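ABC transporter substrate binding protein (Ribose) (Agrobacterium vitis, PDB 5DKV) probably serves as the sugar-binding component of an ABC importer, and holds alpha-D-tagatopyranose in a pocket of its periplasmic-binding-protein fold. Local coordinates at residues 67-70 against 71-74; 231-234 against 235-239. All coordinates share one frame; numbering follows the deposited sequence.

Interaction 1 (67-70 against 71-74); sequences DFNP and VTQV
The hydroxyl of T72 donates to the carboxylate of D67, with T72 OG1 2.7 Å from D67 OD1, at the N-cap that opens helix 70-81. The hydroxyl meets OD1 from above the carboxylate plane, 42° out of it. T72 OG1 lies between its own backbone N and carbonyl carbon (chi1 54°), a torsion that turns the hydroxyl back toward the loop. N69 is the N-cap residue: its OD1 accepts from V71 N at 3.0 Å, the N-H standing well above the plane of the amide carbonyl. The other end of the same amide, N69 ND2, gives a straight bond to D67 OD2 at 3.0 Å (167° at the hydrogen). With both ends held, the amide's rotation is defined, and D67 ties the cap to T72. N69 O receives Q73 N at 2.9 Å and, weakly, T72 N, while P70 O accepts from V74 N. Q73 turns its amide to neighbouring loops, where OE1 bonds to T93 and NE2 to the carbonyls of A91 and P34. Outward from these bonds, the P70 ring packs on T93 and L98, N69 and V71 run side by side with N69 OD1 3.4 Å from V71 CB, and V74 CG2 comes within 3.3 Å of P70 O.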
loop_
_atom_site.group_PDB
_atom_site.type_symbol
_atom_site.label_atom_id
_atom_site.label_comp_id
_atom_site.label_asym_id
_atom_site.label_seq_id
_atom_site.Cartn_x
_atom_site.Cartn_y
_atom_site.Cartn_z
ATOM N N ASP A 67 8.750 -5.701 -10.529
ATOM C CA ASP A 67 7.872 -6.597 -9.778
ATOM C C ASP A 67 8.148 -6.488 -8.273
ATOM O O ASP A 67 9.256 -6.162 -7.852
ATOM C CB ASP A 67 8.010 -8.060 -10.255
ATOM C CG ASP A 67 9.446 -8.591 -10.214
ATOM O OD1 ASP A 67 10.404 -7.796 -10.284
ATOM O OD2 ASP A 67 9.592 -9.838 -10.150
ATOM N N PHE A 68 7.107 -6.731 -7.481
ATOM C CA PHE A 68 7.159 -6.702 -6.014
ATOM C C PHE A 68 7.786 -8.015 -5.581
ATOM O O PHE A 68 7.107 -9.042 -5.458
ATOM C CB PHE A 68 5.745 -6.503 -5.439
ATOM C CG PHE A 68 5.702 -6.161 -3.977
ATOM C CD1 PHE A 68 5.815 -7.145 -3.010
ATOM C CD2 PHE A 68 5.521 -4.858 -3.573
ATOM C CE1 PHE A 68 5.749 -6.824 -1.659
ATOM C CE2 PHE A 68 5.460 -4.526 -2.228
ATOM C CZ PHE A 68 5.583 -5.504 -1.272
ATOM N N ASN A 69 9.104 -7.997 -5.422
ATOM C CA ASN A 69 9.871 -9.222 -5.361
ATOM C C ASN A 69 11.243 -8.953 -4.774
ATOM O O ASN A 69 12.008 -8.178 -5.352
ATOM C CB ASN A 69 9.955 -9.801 -6.790
ATOM C CG ASN A 69 10.822 -11.042 -6.907
ATOM O OD1 ASN A 69 11.281 -11.625 -5.924
ATOM N ND2 ASN A 69 11.066 -11.449 -8.152
ATOM N N PRO A 70 11.569 -9.565 -3.620
ATOM C CA PRO A 70 12.894 -9.270 -3.064
ATOM C C PRO A 70 14.067 -9.698 -3.936
ATOM O O PRO A 70 15.142 -9.123 -3.794
ATOM C CB PRO A 70 12.898 -10.037 -1.734
ATOM C CG PRO A 70 11.926 -11.147 -1.938
ATOM C CD PRO A 70 10.835 -10.540 -2.788
ATOM N N VAL A 71 13.882 -10.683 -4.810
ATOM C CA VAL A 71 14.980 -11.133 -5.647
ATOM C C VAL A 71 15.416 -10.010 -6.595
ATOM O O VAL A 71 16.617 -9.822 -6.825
ATOM C CB VAL A 71 14.586 -12.397 -6.432
ATOM C CG1 VAL A 71 15.685 -12.847 -7.415
ATOM C CG2 VAL A 71 14.250 -13.558 -5.468
ATOM N N THR A 72 14.457 -9.251 -7.130
ATOM C CA THR A 72 14.804 -8.142 -8.028
ATOM C C THR A 72 14.999 -6.817 -7.276
ATOM O O THR A 72 15.752 -5.948 -7.737
ATOM C CB THR A 72 13.742 -7.933 -9.114
ATOM O OG1 THR A 72 12.481 -7.771 -8.499
ATOM C CG2 THR A 72 13.683 -9.134 -10.058
ATOM N N GLN A 73 14.375 -6.650 -6.112
ATOM C CA GLN A 73 14.573 -5.398 -5.378
ATOM C C GLN A 73 15.990 -5.287 -4.785
ATOM O O GLN A 73 16.564 -4.192 -4.757
ATOM C CB GLN A 73 13.531 -5.240 -4.272
ATOM C CG GLN A 73 13.566 -3.846 -3.620
ATOM C CD GLN A 73 12.557 -3.727 -2.503
ATOM O OE1 GLN A 73 12.484 -4.583 -1.632
ATOM N NE2 GLN A 73 11.738 -2.692 -2.563
ATOM N N VAL A 74 16.575 -6.386 -4.318
ATOM C CA VAL A 74 17.865 -6.270 -3.648
ATOM C C VAL A 74 18.986 -5.781 -4.591
ATOM O O VAL A 74 19.788 -4.925 -4.191
ATOM C CB VAL A 74 18.255 -7.608 -2.945
ATOM C CG1 VAL A 74 19.742 -7.632 -2.497
ATOM C CG2 VAL A 74 17.339 -7.817 -1.741
#

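Interaction 2 (231-234 against 235-239); sequences SGLG and SANGV
S235 folds back onto S231 one turn earlier in helix 229-241, the helix of a beta-alpha-beta unit between strands 223-226 and 249-253. From S235 CB, 3.2 Å from S231 O, the side chain leads to OG, which lies anti to its own carbonyl carbon and beside the backbone N (chi1 -68°). That torsion lets S235 OG donate to S231 O at 2.8 Å. The same carbonyl oxygen takes the regular helical bond from S235 N at 2.9 Å, and the two donors come from opposite faces of its carbonyl plane. One oxygen is therefore gripped twice by one residue, which fixes the rotation of the serine. S235 OG also has a weak hydrogen bond to S166 OG, whereas S231 OG is held by N200 and by N228, a residue of the tagatose pocket. The i to i+4 series continues through A236 N to G232 O, N237 N to L233 O and G238 N to G234 O. A236 CB sits 3.3 Å from G232 O, and its methyl meets L267 and I268 in a neighbouring loop. On the more open side L233 and N237 cross obliquely, with L233 CD1 3.8 Å from N237 ND2.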
loop_
_atom_site.group_PDB
_atom_site.type_symbol
_atom_site.label_atom_id
_atom_site.label_comp_id
_atom_site.label_asym_id
_atom_site.label_seq_id
_atom_site.Cartn_x
_atom_site.Cartn_y
_atom_site.Cartn_z
ATOM N N SER A 231 -5.485 -6.296 -6.702
ATOM C CA SER A 231 -6.485 -7.255 -6.259
ATOM C C SER A 231 -7.879 -6.687 -6.497
ATOM O O SER A 231 -8.773 -7.362 -6.985
ATOM C CB SER A 231 -6.314 -7.556 -4.779
ATOM O OG SER A 231 -5.063 -8.195 -4.523
ATOM N N GLY A 232 -8.058 -5.429 -6.111
ATOM C CA GLY A 232 -9.331 -4.771 -6.308
ATOM C C GLY A 232 -9.696 -4.565 -7.773
ATOM O O GLY A 232 -10.853 -4.751 -8.165
ATOM N N LEU A 233 -8.724 -4.155 -8.575
ATOM C CA LEU A 233 -8.933 -3.958 -10.004
ATOM C C LEU A 233 -9.309 -5.273 -10.682
ATOM O O LEU A 233 -10.302 -5.345 -11.415
ATOM C CB LEU A 233 -7.666 -3.360 -10.629
ATOM C CG LEU A 233 -7.658 -3.150 -12.134
ATOM C CD1 LEU A 233 -8.851 -2.292 -12.545
ATOM C CD2 LEU A 233 -6.319 -2.518 -12.555
ATOM N N GLY A 234 -8.527 -6.315 -10.430
ATOM C CA GLY A 234 -8.798 -7.616 -11.021
ATOM C C GLY A 234 -10.130 -8.185 -10.590
ATOM O O GLY A 234 -10.878 -8.743 -11.394
ATOM N N SER A 235 -10.436 -8.051 -9.306
ATOM C CA SER A 235 -11.688 -8.573 -8.778
ATOM C C SER A 235 -12.862 -7.858 -9.419
ATOM O O SER A 235 -13.837 -8.483 -9.813
ATOM C CB SER A 235 -11.731 -8.435 -7.252
ATOM O OG SER A 235 -10.785 -9.286 -6.637
ATOM N N ALA A 236 -12.766 -6.537 -9.526
ATOM C CA ALA A 236 -13.806 -5.746 -10.186
ATOM C C ALA A 236 -13.931 -6.154 -11.651
ATOM O O ALA A 236 -15.034 -6.339 -12.148
ATOM C CB ALA A 236 -13.502 -4.273 -10.065
ATOM N N ASN A 237 -12.804 -6.316 -12.336
ATOM C CA ASN A 237 -12.840 -6.766 -13.737
ATOM C C ASN A 237 -13.485 -8.134 -13.900
ATOM O O ASN A 237 -14.202 -8.378 -14.861
ATOM C CB ASN A 237 -11.435 -6.793 -14.341
ATOM C CG ASN A 237 -10.904 -5.396 -14.600
ATOM O OD1 ASN A 237 -11.676 -4.447 -14.660
ATOM N ND2 ASN A 237 -9.594 -5.259 -14.738
ATOM N N GLY A 238 -13.233 -9.027 -12.957
ATOM C CA GLY A 238 -13.864 -10.332 -12.978
ATOM C C GLY A 238 -15.375 -10.254 -12.807
ATOM O O GLY A 238 -16.123 -10.923 -13.521
ATOM N N VAL A 239 -15.826 -9.436 -11.862
ATOM C CA VAL A 239 -17.248 -9.241 -11.640
ATOM C C VAL A 239 -17.923 -8.687 -12.904
ATOM O O VAL A 239 -18.989 -9.155 -13.303
ATOM C CB VAL A 239 -17.498 -8.299 -10.443
ATOM C CG1 VAL A 239 -18.969 -7.884 -10.368
ATOM C CG2 VAL A 239 -17.067 -8.948 -9.159
#

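How the interactions relate
Interaction 1 closes before interaction 2 opens along the chain, and their centres lie 24 Å apart, with nearest atoms about 11 Å from each other and no touch. Helix 70-81 follows strand 59-62, at one outer end of the strand order, whereas helix 229-241 follows strand 223-226 in the portion beyond strand 299-307. They thus belong to opposite halves of the two-lobed periplasmic-binding-protein fold. The side chain of Q73 is about 10 Å from the bound tagatopyranose and that of S231 about 8 Å. Neither is among the pocket residues, but S231 is hydrogen-bonded to one, N228; interaction 1 is plain helix-start structure in the other lobe.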